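Local coordinates for protein Exo beta-1,2-glucooligosaccharide sophorohydrolase (non-reducing end) (Parabacteroides distasonis ATCC 8503, PDB 5Z06) that hydrolyses linear beta-1,2-glucan and beta-1,2-glucooligosaccharides of four or more glucose units, releasing the disaccharide sophorose from the non-reducing end, at residues Ile456-Ile461 and Gln498-Asp503; Arg243-Leu248 and Phe641-Tyr646; Ser188-Pro193 and Ala261-Leu266; Ser60-Asp65 and Gly163-Asn168; Gly77-Arg82 and Pro315-Met320. All coordinates share one frame; numbering follows the deposited sequence.

Interaction 4 brings together two loops that connect the antiparallel sheets of the N-terminal beta region. Interaction 3 lies within the middle, fibronectin type III-like domain, between strands 194-200 and 254-262. Interaction 5 joins the N-terminal beta region, and interaction 2 the middle domain, to the helical part, where interaction 1 sits. Along the chain, interaction 4 closes before 2, 3 and 1 open but crosses 5; interaction 2 crosses both 3 and 5; 3 is nested inside 5, and 1 inside 2. Interactions 2, 3 and 5 have centres about 22 to 23 Å apart, and R82 NH2 and Y264 OH probably hydrogen-bond. Interactions 1 and 4 are the farthest apart, with about 57 Å between centres.

Interaction 1: residues Ile456-Ile461 and Gln498-Asp503; sequences INHKLI and QEYRAD
I461 and Y500 face each other with CA atoms 7.8 Å apart, an irregular loop lying beside a helix. Y500 and I461 carry most of the contact: with CG anti to the backbone N (chi1 176°), the Y500 ring reaches out from the helix, and I461 CD1 sits over one face, offset toward the rim, 3.8 Å from Y500 CG. At the ring's far end, H458 NE2 comes in at the edge and makes a nearly straight, very short hydrogen bond of 2.5 Å to Y500 OH; either could be the donor. A water grips Y500 OH at 2.7 Å, while donating to K459 O and accepting from I461 N, so it fixes the hydroxyl to the loop backbone. I461 CG2 lies over one face of the R501 guanidinium, 3.6 Å from R501 NH2, and R501 NE bonds to G462 O just after residues 456-461. A glycerol, probably from the crystallisation liquor, bonds to Y500 OH too, in loop-on-helix packing within the glycoamylase-like family of the six-hairpin clan.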
# COMPACT_ATOMS: atom_id res chain seq x y z
N ILE A 456 15.98 -3.09 -21.04
CA ILE A 456 15.59 -1.98 -20.14
C ILE A 456 16.76 -1.09 -19.86
O ILE A 456 16.61 0.13 -19.86
CB ILE A 456 14.93 -2.43 -18.84
CG1 ILE A 456 13.62 -3.16 -19.18
CG2 ILE A 456 14.67 -1.21 -17.92
CD1 ILE A 456 12.85 -3.71 -17.99
N ASN A 457 17.93 -1.69 -19.63
CA ASN A 457 19.21 -0.99 -19.71
C ASN A 457 19.35 0.18 -18.72
O ASN A 457 19.84 1.27 -19.05
CB ASN A 457 19.46 -0.52 -21.16
CG ASN A 457 20.93 -0.56 -21.53
OD1 ASN A 457 21.60 -1.61 -21.43
ND2 ASN A 457 21.45 0.59 -21.94
N HIS A 458 18.93 -0.09 -17.50
CA HIS A 458 18.93 0.91 -16.46
C HIS A 458 20.16 0.63 -15.60
O HIS A 458 20.24 -0.42 -14.94
CB HIS A 458 17.64 0.77 -15.66
CG HIS A 458 17.37 1.91 -14.74
ND1 HIS A 458 16.10 2.20 -14.29
CD2 HIS A 458 18.18 2.83 -14.18
CE1 HIS A 458 16.14 3.25 -13.50
NE2 HIS A 458 17.40 3.66 -13.42
N LYS A 459 21.13 1.55 -15.63
CA LYS A 459 22.32 1.42 -14.81
C LYS A 459 21.97 1.70 -13.37
O LYS A 459 21.11 2.53 -13.11
CB LYS A 459 23.39 2.39 -15.24
CG LYS A 459 24.03 2.05 -16.58
CD LYS A 459 24.66 3.30 -17.20
CE LYS A 459 25.68 2.98 -18.28
NZ LYS A 459 25.04 2.63 -19.58
N LEU A 460 22.63 1.01 -12.44
CA LEU A 460 22.44 1.27 -11.03
C LEU A 460 23.38 2.37 -10.62
O LEU A 460 24.59 2.16 -10.57
CB LEU A 460 22.66 0.01 -10.18
CG LEU A 460 21.50 -0.96 -10.01
CD1 LEU A 460 20.49 -0.91 -11.13
CD2 LEU A 460 21.97 -2.38 -9.78
N ILE A 461 22.81 3.53 -10.34
CA ILE A 461 23.59 4.72 -10.04
C ILE A 461 23.00 5.40 -8.83
O ILE A 461 21.83 5.81 -8.86
CB ILE A 461 23.57 5.70 -11.24
CG1 ILE A 461 24.13 4.99 -12.49
CG2 ILE A 461 24.34 6.98 -10.91
CD1 ILE A 461 23.94 5.78 -13.77
N GLN A 498 26.25 11.61 -13.85
CA GLN A 498 25.88 12.97 -13.47
C GLN A 498 24.56 13.35 -14.11
O GLN A 498 23.65 13.82 -13.42
CB GLN A 498 26.97 13.97 -13.86
CG GLN A 498 28.26 13.81 -13.06
CD GLN A 498 29.38 14.67 -13.61
OE1 GLN A 498 29.15 15.81 -14.02
NE2 GLN A 498 30.60 14.13 -13.60
N GLU A 499 24.46 13.13 -15.42
CA GLU A 499 23.22 13.39 -16.16
C GLU A 499 22.03 12.57 -15.65
O GLU A 499 20.92 13.06 -15.57
CB GLU A 499 23.42 13.15 -17.65
CG GLU A 499 24.26 14.23 -18.34
CD GLU A 499 24.54 13.95 -19.82
OE1 GLU A 499 24.22 12.85 -20.33
OE2 GLU A 499 25.09 14.84 -20.49
N TYR A 500 22.27 11.31 -15.33
CA TYR A 500 21.24 10.44 -14.77
C TYR A 500 20.67 11.00 -13.48
O TYR A 500 19.46 11.05 -13.29
CB TYR A 500 21.82 9.05 -14.55
CG TYR A 500 20.88 8.09 -13.90
CD1 TYR A 500 20.79 8.03 -12.50
CD2 TYR A 500 20.09 7.23 -14.65
CE1 TYR A 500 19.94 7.15 -11.88
CE2 TYR A 500 19.23 6.34 -14.03
CZ TYR A 500 19.17 6.30 -12.64
OH TYR A 500 18.32 5.44 -11.98
N ARG A 501 21.57 11.44 -12.60
CA ARG A 501 21.19 12.05 -11.35
C ARG A 501 20.38 13.31 -11.55
O ARG A 501 19.29 13.45 -10.97
CB ARG A 501 22.41 12.35 -10.51
CG ARG A 501 23.05 11.07 -9.99
CD ARG A 501 24.40 11.38 -9.42
NE ARG A 501 25.14 10.17 -9.09
CZ ARG A 501 26.37 9.85 -9.49
NH1 ARG A 501 27.11 10.65 -10.26
NH2 ARG A 501 26.88 8.68 -9.09
N ALA A 502 20.89 14.20 -12.40
CA ALA A 502 20.21 15.45 -12.66
C ALA A 502 18.87 15.19 -13.34
O ALA A 502 17.91 15.87 -13.04
CB ALA A 502 21.09 16.43 -13.46
N ASP A 503 18.80 14.17 -14.21
CA ASP A 503 17.56 13.83 -14.91
C ASP A 503 16.40 13.50 -13.98
O ASP A 503 15.28 13.97 -14.21
CB ASP A 503 17.75 12.66 -15.88
CG ASP A 503 18.51 13.04 -17.16
OD1 ASP A 503 18.81 14.25 -17.38
OD2 ASP A 503 18.81 12.12 -17.96
O HOH W 1 19.91 3.52 -10.90

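Interaction 2: residues Arg243-Leu248 and Phe641-Tyr646; sequences RYTDFL and FLWGEY
E645 leans across strand 243-247 near T245, their CA atoms 5.3 Å apart, the two segments running roughly antiparallel. From CB, which touches R243 CD at 3.8 Å, its chain passes through CG, 3.4 Å from T245 OG1 and close to R243 O as well. A bend at chi2 (77°) then turns the carboxylate back onto the strand. There E645 OE2 accepts from T245 N at 3.0 Å, the donor standing 37° out of the carboxylate plane, and R237 adds a salt bridge to the same oxygen. Shortened to an alanine, this residue is likely to leave T245 N and R237 without this acceptor and open a gap beside R243. Next to it, T245 CG2 meets W643 CD1 at 3.5 Å, while T245 OG1 is bonded to D206. R243 pairs with E301. Strand 243-247 is an edge strand of a three-stranded sheet, paired with strand 204-210; W643, just after helix 639-642, packs on helix 284-297, so the contact lies buried between that sheet and the helices.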
# COMPACT_ATOMS: atom_id res chain seq x y z
N ARG A 243 -10.18 -9.35 8.89
CA ARG A 243 -9.70 -8.52 9.93
C ARG A 243 -10.42 -7.21 9.86
O ARG A 243 -10.68 -6.73 8.77
CB ARG A 243 -8.24 -8.25 9.67
CG ARG A 243 -7.48 -8.31 10.93
CD ARG A 243 -6.03 -7.91 10.73
NE ARG A 243 -5.27 -8.89 11.45
CZ ARG A 243 -5.27 -9.04 12.77
NH1 ARG A 243 -5.93 -8.22 13.57
NH2 ARG A 243 -4.54 -10.00 13.28
N TYR A 244 -10.72 -6.62 11.00
CA TYR A 244 -11.32 -5.31 11.01
C TYR A 244 -10.73 -4.48 12.13
O TYR A 244 -10.58 -4.96 13.26
CB TYR A 244 -12.83 -5.40 11.13
CG TYR A 244 -13.44 -4.06 11.37
CD1 TYR A 244 -13.35 -3.06 10.41
CD2 TYR A 244 -14.07 -3.77 12.58
CE1 TYR A 244 -13.87 -1.80 10.63
CE2 TYR A 244 -14.62 -2.52 12.80
CZ TYR A 244 -14.51 -1.55 11.84
OH TYR A 244 -15.05 -0.33 12.09
N THR A 245 -10.38 -3.24 11.78
CA THR A 245 -9.81 -2.29 12.68
C THR A 245 -10.86 -1.24 12.99
O THR A 245 -11.22 -0.43 12.14
CB THR A 245 -8.54 -1.69 12.08
OG1 THR A 245 -7.51 -2.69 12.08
CG2 THR A 245 -8.07 -0.49 12.88
N ASP A 246 -11.34 -1.26 14.23
CA ASP A 246 -12.35 -0.35 14.64
C ASP A 246 -11.68 0.77 15.38
O ASP A 246 -11.30 0.61 16.55
CB ASP A 246 -13.37 -1.00 15.55
CG ASP A 246 -14.62 -0.15 15.70
OD1 ASP A 246 -15.06 0.45 14.69
OD2 ASP A 246 -15.15 -0.08 16.83
N PHE A 247 -11.55 1.90 14.72
CA PHE A 247 -10.95 3.04 15.34
C PHE A 247 -12.01 3.79 16.15
O PHE A 247 -12.79 4.53 15.61
CB PHE A 247 -10.31 3.97 14.31
CG PHE A 247 -9.39 4.95 14.93
CD1 PHE A 247 -9.87 6.17 15.39
CD2 PHE A 247 -8.07 4.63 15.13
CE1 PHE A 247 -9.02 7.08 15.98
CE2 PHE A 247 -7.22 5.52 15.75
CZ PHE A 247 -7.69 6.76 16.17
N LEU A 248 -12.00 3.58 17.46
CA LEU A 248 -12.93 4.27 18.37
C LEU A 248 -12.50 5.69 18.65
O LEU A 248 -13.34 6.53 18.91
CB LEU A 248 -13.03 3.52 19.71
CG LEU A 248 -13.55 2.10 19.54
CD1 LEU A 248 -13.26 1.27 20.78
CD2 LEU A 248 -15.04 2.12 19.23
N PHE A 641 -8.93 7.50 9.93
CA PHE A 641 -8.76 7.15 8.52
C PHE A 641 -7.44 6.52 8.19
O PHE A 641 -7.37 5.81 7.21
CB PHE A 641 -8.95 8.38 7.62
CG PHE A 641 -7.89 9.43 7.78
CD1 PHE A 641 -6.73 9.39 7.02
CD2 PHE A 641 -8.07 10.49 8.65
CE1 PHE A 641 -5.77 10.36 7.14
CE2 PHE A 641 -7.09 11.46 8.80
CZ PHE A 641 -5.95 11.39 8.03
N LEU A 642 -6.40 6.78 8.96
CA LEU A 642 -5.04 6.38 8.60
C LEU A 642 -4.57 5.06 9.20
O LEU A 642 -3.65 4.45 8.68
CB LEU A 642 -4.06 7.49 8.96
CG LEU A 642 -2.66 7.42 8.38
CD1 LEU A 642 -2.74 7.35 6.87
CD2 LEU A 642 -1.88 8.66 8.77
N TRP A 643 -5.19 4.62 10.30
CA TRP A 643 -4.79 3.37 10.96
C TRP A 643 -5.70 2.25 10.52
O TRP A 643 -6.90 2.36 10.60
CB TRP A 643 -4.86 3.50 12.45
CG TRP A 643 -4.47 2.26 13.13
CD1 TRP A 643 -5.30 1.40 13.76
CD2 TRP A 643 -3.16 1.73 13.27
NE1 TRP A 643 -4.59 0.35 14.28
CE2 TRP A 643 -3.26 0.53 14.01
CE3 TRP A 643 -1.89 2.16 12.86
CZ2 TRP A 643 -2.16 -0.25 14.34
CZ3 TRP A 643 -0.77 1.38 13.19
CH2 TRP A 643 -0.92 0.18 13.93
N GLY A 644 -5.12 1.17 10.06
CA GLY A 644 -5.86 0.07 9.51
C GLY A 644 -5.31 -1.26 10.02
O GLY A 644 -4.45 -1.30 10.92
N GLU A 645 -5.76 -2.31 9.35
CA GLU A 645 -5.58 -3.69 9.79
C GLU A 645 -4.16 -4.15 9.64
O GLU A 645 -3.72 -5.05 10.38
CB GLU A 645 -6.49 -4.62 8.96
CG GLU A 645 -7.97 -4.44 9.24
CD GLU A 645 -8.60 -3.22 8.60
OE1 GLU A 645 -7.97 -2.54 7.79
OE2 GLU A 645 -9.77 -2.97 8.90
N TYR A 646 -3.44 -3.56 8.67
CA TYR A 646 -2.06 -3.91 8.42
C TYR A 646 -1.10 -2.77 8.72
O TYR A 646 -0.02 -2.70 8.17
CB TYR A 646 -1.89 -4.43 7.01
CG TYR A 646 -2.55 -5.77 6.72
CD1 TYR A 646 -2.68 -6.76 7.70
CD2 TYR A 646 -3.02 -6.05 5.47
CE1 TYR A 646 -3.29 -7.96 7.41
CE2 TYR A 646 -3.61 -7.26 5.17
CZ TYR A 646 -3.73 -8.20 6.15
OH TYR A 646 -4.32 -9.38 5.83

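Interaction 3: residues Ser188-Pro193 and Ala261-Leu266; sequences SALNAP and AVDYAL
L190 and A261 make the apolar heart of this contact. L190 holds CG anti to its backbone N (chi1 -169°), which swings both methyls across to the other segment: L190 CD1 reaches A261 CB at 4.0 Å and D263 CB at the same distance, its side chain crossing that of D263 at about a right angle. At the other end, the P193 ring adds a looser touch, P193 CD lying 4.4 Å from A261 CB. A second group of contacts sets carbon against backbone carbonyl oxygen. L190 CD2 is 3.5 Å from A261 O, and in return A261 CB is 3.5 Å from N191 O. Several polar groups look to other partners. A192 N bonds to N270 OD1, A261 N bonds to S269, and D263 OD2 bonds to N267 ND2, while D263 opens a type I turn closed by L266 N donating to D263 O at 2.8 Å. Segment 261-266 includes the last part of strand 254-262 and the turn after it, and segment 188-193 runs into strand 194-200; the two sheets, of three and four strands, have the order of a fibronectin type III domain. With no direct hydrogen bond between the two segments, they meet by van der Waals packing, mainly of L190 against A261 and D263 with P193 marginal, while A192 N, A261 N and D263 OD2 bond to N270, S269 and N267.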
# COMPACT_ATOMS: atom_id res chain seq x y z
N SER A 188 -23.30 -22.46 -1.08
CA SER A 188 -24.16 -23.57 -0.64
C SER A 188 -24.63 -23.34 0.81
O SER A 188 -25.83 -23.49 1.10
CB SER A 188 -23.47 -24.93 -0.82
OG SER A 188 -22.12 -24.88 -0.37
N ALA A 189 -23.70 -22.94 1.69
CA ALA A 189 -23.99 -22.60 3.10
C ALA A 189 -23.29 -21.29 3.50
O ALA A 189 -22.14 -21.06 3.12
CB ALA A 189 -23.54 -23.72 4.02
N LEU A 190 -24.00 -20.46 4.26
CA LEU A 190 -23.52 -19.14 4.67
C LEU A 190 -23.29 -19.13 6.18
O LEU A 190 -24.18 -18.83 6.97
CB LEU A 190 -24.52 -18.07 4.24
CG LEU A 190 -24.07 -16.61 4.35
CD1 LEU A 190 -22.93 -16.28 3.40
CD2 LEU A 190 -25.24 -15.68 4.08
N ASN A 191 -22.07 -19.46 6.57
CA ASN A 191 -21.71 -19.65 7.96
C ASN A 191 -21.04 -18.41 8.49
O ASN A 191 -20.38 -17.67 7.76
CB ASN A 191 -20.77 -20.84 8.08
CG ASN A 191 -21.31 -22.07 7.38
OD1 ASN A 191 -20.64 -22.69 6.55
ND2 ASN A 191 -22.56 -22.39 7.66
N ALA A 192 -21.24 -18.18 9.79
CA ALA A 192 -20.51 -17.17 10.51
C ALA A 192 -19.03 -17.51 10.45
O ALA A 192 -18.65 -18.69 10.58
CB ALA A 192 -20.96 -17.12 11.96
N PRO A 193 -18.18 -16.49 10.25
CA PRO A 193 -16.78 -16.76 10.49
C PRO A 193 -16.56 -17.01 11.98
O PRO A 193 -17.33 -16.52 12.82
CB PRO A 193 -16.10 -15.46 10.06
CG PRO A 193 -17.13 -14.41 10.24
CD PRO A 193 -18.42 -15.08 9.90
N ALA A 261 -21.27 -13.16 7.78
CA ALA A 261 -20.93 -13.26 6.36
C ALA A 261 -22.16 -12.95 5.52
O ALA A 261 -23.25 -13.44 5.80
CB ALA A 261 -20.40 -14.64 6.02
N VAL A 262 -21.98 -12.15 4.48
CA VAL A 262 -23.06 -11.72 3.60
C VAL A 262 -22.72 -12.22 2.21
O VAL A 262 -21.61 -12.02 1.74
CB VAL A 262 -23.18 -10.19 3.61
CG1 VAL A 262 -24.30 -9.71 2.69
CG2 VAL A 262 -23.41 -9.69 5.02
N ASP A 263 -23.68 -12.90 1.56
CA ASP A 263 -23.48 -13.38 0.19
C ASP A 263 -23.92 -12.31 -0.79
O ASP A 263 -24.44 -11.26 -0.38
CB ASP A 263 -24.20 -14.73 -0.05
CG ASP A 263 -25.73 -14.64 -0.05
OD1 ASP A 263 -26.32 -13.58 -0.35
OD2 ASP A 263 -26.36 -15.68 0.25
N TYR A 264 -23.72 -12.55 -2.08
CA TYR A 264 -24.08 -11.57 -3.10
C TYR A 264 -25.58 -11.29 -3.23
O TYR A 264 -25.97 -10.23 -3.72
CB TYR A 264 -23.47 -11.94 -4.45
CG TYR A 264 -22.03 -11.51 -4.55
CD1 TYR A 264 -21.03 -12.19 -3.87
CD2 TYR A 264 -21.67 -10.38 -5.29
CE1 TYR A 264 -19.71 -11.79 -3.95
CE2 TYR A 264 -20.36 -9.97 -5.38
CZ TYR A 264 -19.38 -10.67 -4.70
OH TYR A 264 -18.07 -10.26 -4.80
N ALA A 265 -26.41 -12.23 -2.77
CA ALA A 265 -27.85 -12.00 -2.66
C ALA A 265 -28.21 -11.15 -1.43
O ALA A 265 -29.38 -10.83 -1.23
CB ALA A 265 -28.61 -13.32 -2.62
N LEU A 266 -27.19 -10.80 -0.63
CA LEU A 266 -27.32 -10.04 0.60
C LEU A 266 -28.06 -10.82 1.69
O LEU A 266 -28.66 -10.25 2.57
CB LEU A 266 -27.90 -8.64 0.37
CG LEU A 266 -27.25 -7.85 -0.77
CD1 LEU A 266 -27.85 -6.46 -0.89
CD2 LEU A 266 -25.74 -7.73 -0.59

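Interaction 4: residues Ser60-Asp65 and Gly163-Asn168; sequences SAPGGD and GTADGN
The carbonyl oxygen of S60 is met twice by one tight bend: it takes one hydrogen bond, from G167 N at 2.7 Å to S60 O, and a CA-H...O contact from A165 CA at 3.1 Å. The bend is an inverse gamma turn centred on A165, followed by an Asx turn in which D166 OD1 accepts from N168 N at 3.1 Å; on the other side, A61 to G64 form a type II turn. Both loops join the two antiparallel sheets of the N-terminal beta region, one leading from strand 53-59 to 65-71, the other from 155-161 to 169-180. The torsion of D166 (chi1 64°) tucks its carboxylate back over its own backbone, and D166 OD2 has Y170 OH as a second partner. With an alanine at this position, N168 N and Y170 OH would probably lose their acceptor and the bend presenting G167 N would be freer to shift. S60 CB lies against T164 O at 3.6 Å, and S60 OG bonds to W66. P62 CD rests 3.5 Å from A165 O.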
# COMPACT_ATOMS: atom_id res chain seq x y z
N SER A 60 -32.41 20.67 -9.67
CA SER A 60 -32.46 20.67 -11.11
C SER A 60 -33.40 21.82 -11.47
O SER A 60 -34.61 21.67 -11.36
CB SER A 60 -32.99 19.33 -11.61
OG SER A 60 -32.29 18.25 -11.02
N ALA A 61 -32.84 22.96 -11.84
CA ALA A 61 -33.62 24.15 -12.15
C ALA A 61 -33.66 24.39 -13.65
O ALA A 61 -32.66 24.16 -14.35
CB ALA A 61 -33.06 25.38 -11.44
N PRO A 62 -34.82 24.86 -14.17
CA PRO A 62 -34.89 25.16 -15.59
C PRO A 62 -33.81 26.15 -15.95
O PRO A 62 -33.59 27.11 -15.22
CB PRO A 62 -36.28 25.78 -15.77
CG PRO A 62 -37.07 25.39 -14.57
CD PRO A 62 -36.10 25.09 -13.47
N GLY A 63 -33.13 25.90 -17.06
CA GLY A 63 -32.05 26.76 -17.52
C GLY A 63 -30.70 26.53 -16.86
O GLY A 63 -29.72 27.19 -17.21
N GLY A 64 -30.64 25.62 -15.89
CA GLY A 64 -29.40 25.32 -15.20
C GLY A 64 -29.02 23.90 -15.51
O GLY A 64 -29.75 23.17 -16.19
N ASP A 65 -27.88 23.49 -14.99
CA ASP A 65 -27.45 22.13 -15.15
C ASP A 65 -26.63 21.72 -13.94
O ASP A 65 -26.08 22.57 -13.25
CB ASP A 65 -26.61 21.99 -16.42
CG ASP A 65 -26.65 20.59 -17.01
OD1 ASP A 65 -27.54 19.77 -16.67
OD2 ASP A 65 -25.77 20.32 -17.83
N GLY A 163 -32.75 14.88 -13.70
CA GLY A 163 -33.98 14.42 -14.28
C GLY A 163 -34.76 15.66 -14.64
O GLY A 163 -34.20 16.64 -15.15
N THR A 164 -36.06 15.62 -14.35
CA THR A 164 -36.94 16.76 -14.55
C THR A 164 -36.37 17.95 -13.80
O THR A 164 -36.12 17.88 -12.61
CB THR A 164 -38.36 16.49 -14.00
OG1 THR A 164 -38.83 15.23 -14.47
CG2 THR A 164 -39.32 17.58 -14.42
N ALA A 165 -36.15 19.04 -14.52
CA ALA A 165 -35.81 20.31 -13.91
C ALA A 165 -37.05 20.96 -13.27
O ALA A 165 -37.57 21.96 -13.74
CB ALA A 165 -35.18 21.24 -14.94
N ASP A 166 -37.49 20.38 -12.15
CA ASP A 166 -38.64 20.91 -11.39
C ASP A 166 -38.25 21.97 -10.34
O ASP A 166 -39.10 22.45 -9.62
CB ASP A 166 -39.37 19.76 -10.70
CG ASP A 166 -38.52 19.05 -9.65
OD1 ASP A 166 -37.40 19.52 -9.36
OD2 ASP A 166 -38.96 18.02 -9.11
N GLY A 167 -36.96 22.26 -10.20
CA GLY A 167 -36.47 23.32 -9.31
C GLY A 167 -36.49 23.03 -7.81
O GLY A 167 -36.20 23.94 -7.01
N ASN A 168 -36.81 21.80 -7.42
CA ASN A 168 -36.83 21.43 -6.01
C ASN A 168 -35.52 20.81 -5.57
O ASN A 168 -34.79 20.20 -6.37
CB ASN A 168 -37.96 20.43 -5.70
CG ASN A 168 -39.32 20.95 -6.09
OD1 ASN A 168 -39.59 22.15 -6.04
ND2 ASN A 168 -40.18 20.04 -6.53

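Interaction 5: residues Gly77-Arg82 and Pro315-Met320; sequences GNDFFR and PGRNDM
R317 grips D79 side-on with two nitrogens, both to one atom: R317 NE and R317 NH2 each lie 2.8 Å from D79 OD2, forming a salt bridge. The carboxylate and guanidinium planes stand nearly perpendicular. D79 OD2 offers its anti lone pair to NE, whereas NH2 comes from above the carboxylate plane; the oxygen itself lies in the plane of the guanidinium. The other carboxylate oxygen, D79 OD1, pairs with K153, so the carboxylate sits between two positive charges, which would probably favour its ionised state. The second polar link is N78 ND2 to P315 O at 2.9 Å, with the donor 53° out of the carbonyl plane; N78 ND2 also bonds to R76 O. Here a loop between strands 65-71 and 86-93 of the N-terminal beta region meets the loop between strands 313-314 and 320-322, just ahead of helix 323-338. Around the salt bridge, a bend at chi2 (-65°) brings R317 back over G77, with R317 CD 3.2 Å from G77 O. F80 CE2 stands over one face of the guanidinium, toward its rim, 3.6 Å from R317 CZ, the F80 ring tilted 66° to that plane. Backbone packing is close at G77 and G316, whose CA atoms are 4.3 Å apart; a CB on G77 would run into R317 N.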
# COMPACT_ATOMS: atom_id res chain seq x y z
N GLY A 77 -2.67 -3.54 -9.09
CA GLY A 77 -2.95 -4.98 -9.13
C GLY A 77 -4.41 -5.39 -9.11
O GLY A 77 -4.70 -6.60 -9.08
N ASN A 78 -5.34 -4.42 -9.12
CA ASN A 78 -6.78 -4.70 -9.26
C ASN A 78 -7.04 -4.68 -10.76
O ASN A 78 -7.32 -3.63 -11.37
CB ASN A 78 -7.68 -3.67 -8.54
CG ASN A 78 -7.64 -3.81 -7.02
OD1 ASN A 78 -8.68 -3.68 -6.37
ND2 ASN A 78 -6.46 -4.01 -6.46
N ASP A 79 -6.87 -5.85 -11.35
CA ASP A 79 -6.88 -6.05 -12.80
C ASP A 79 -7.84 -7.13 -13.23
O ASP A 79 -8.26 -7.13 -14.38
CB ASP A 79 -5.47 -6.42 -13.28
CG ASP A 79 -4.42 -5.41 -12.82
OD1 ASP A 79 -4.68 -4.20 -12.96
OD2 ASP A 79 -3.35 -5.82 -12.30
N PHE A 80 -8.17 -8.06 -12.33
CA PHE A 80 -9.03 -9.17 -12.61
C PHE A 80 -10.33 -8.95 -11.89
O PHE A 80 -10.36 -8.77 -10.68
CB PHE A 80 -8.36 -10.46 -12.16
CG PHE A 80 -7.06 -10.72 -12.86
CD1 PHE A 80 -7.04 -11.03 -14.21
CD2 PHE A 80 -5.85 -10.62 -12.17
CE1 PHE A 80 -5.84 -11.26 -14.88
CE2 PHE A 80 -4.65 -10.85 -12.83
CZ PHE A 80 -4.65 -11.16 -14.18
N PHE A 81 -11.41 -8.98 -12.66
CA PHE A 81 -12.74 -8.67 -12.20
C PHE A 81 -13.70 -9.71 -12.74
O PHE A 81 -13.45 -10.36 -13.76
CB PHE A 81 -13.19 -7.28 -12.68
CG PHE A 81 -12.29 -6.16 -12.23
CD1 PHE A 81 -12.49 -5.53 -11.00
CD2 PHE A 81 -11.22 -5.75 -13.02
CE1 PHE A 81 -11.65 -4.50 -10.59
CE2 PHE A 81 -10.38 -4.72 -12.60
CZ PHE A 81 -10.60 -4.10 -11.39
N ARG A 82 -14.81 -9.84 -12.05
CA ARG A 82 -15.93 -10.63 -12.53
C ARG A 82 -16.44 -9.95 -13.76
O ARG A 82 -16.42 -8.71 -13.85
CB ARG A 82 -17.03 -10.67 -11.49
CG ARG A 82 -16.67 -11.38 -10.23
CD ARG A 82 -17.90 -11.50 -9.39
NE ARG A 82 -17.60 -11.63 -7.97
CZ ARG A 82 -17.23 -12.75 -7.32
NH1 ARG A 82 -17.07 -13.92 -7.95
NH2 ARG A 82 -17.02 -12.69 -6.02
N PRO A 315 -5.50 -4.24 -1.04
CA PRO A 315 -5.91 -5.28 -1.97
C PRO A 315 -5.21 -5.12 -3.30
O PRO A 315 -5.18 -4.03 -3.87
CB PRO A 315 -7.40 -5.04 -2.13
CG PRO A 315 -7.56 -3.55 -1.94
CD PRO A 315 -6.53 -3.19 -0.92
N GLY A 316 -4.63 -6.21 -3.79
CA GLY A 316 -3.94 -6.21 -5.08
C GLY A 316 -4.13 -7.55 -5.76
O GLY A 316 -5.19 -8.17 -5.63
N ARG A 317 -3.11 -7.99 -6.49
CA ARG A 317 -3.06 -9.35 -7.00
C ARG A 317 -3.04 -10.28 -5.82
O ARG A 317 -2.32 -10.05 -4.85
CB ARG A 317 -1.82 -9.60 -7.83
CG ARG A 317 -1.77 -8.75 -9.08
CD ARG A 317 -2.89 -9.10 -10.04
NE ARG A 317 -2.68 -8.34 -11.26
CZ ARG A 317 -1.86 -8.70 -12.25
NH1 ARG A 317 -1.18 -9.84 -12.19
NH2 ARG A 317 -1.74 -7.91 -13.30
N ASN A 318 -3.86 -11.30 -5.90
CA ASN A 318 -3.95 -12.29 -4.86
C ASN A 318 -2.68 -13.15 -4.80
O ASN A 318 -2.23 -13.57 -3.72
CB ASN A 318 -5.20 -13.13 -5.09
CG ASN A 318 -5.38 -14.20 -4.03
OD1 ASN A 318 -5.49 -15.39 -4.34
ND2 ASN A 318 -5.39 -13.77 -2.77
N ASP A 319 -2.09 -13.41 -5.97
CA ASP A 319 -1.02 -14.41 -6.08
C ASP A 319 0.36 -13.84 -6.28
O ASP A 319 1.35 -14.54 -6.12
CB ASP A 319 -1.31 -15.36 -7.23
CG ASP A 319 -2.62 -16.11 -7.05
OD1 ASP A 319 -3.10 -16.28 -5.90
OD2 ASP A 319 -3.18 -16.54 -8.07
N MET A 320 0.44 -12.56 -6.62
CA MET A 320 1.70 -12.00 -7.02
C MET A 320 2.43 -11.48 -5.81
O MET A 320 1.93 -10.61 -5.11
CB MET A 320 1.48 -10.87 -8.01
CG MET A 320 2.74 -10.36 -8.63
SD MET A 320 2.34 -9.01 -9.73
CE MET A 320 1.99 -7.69 -8.56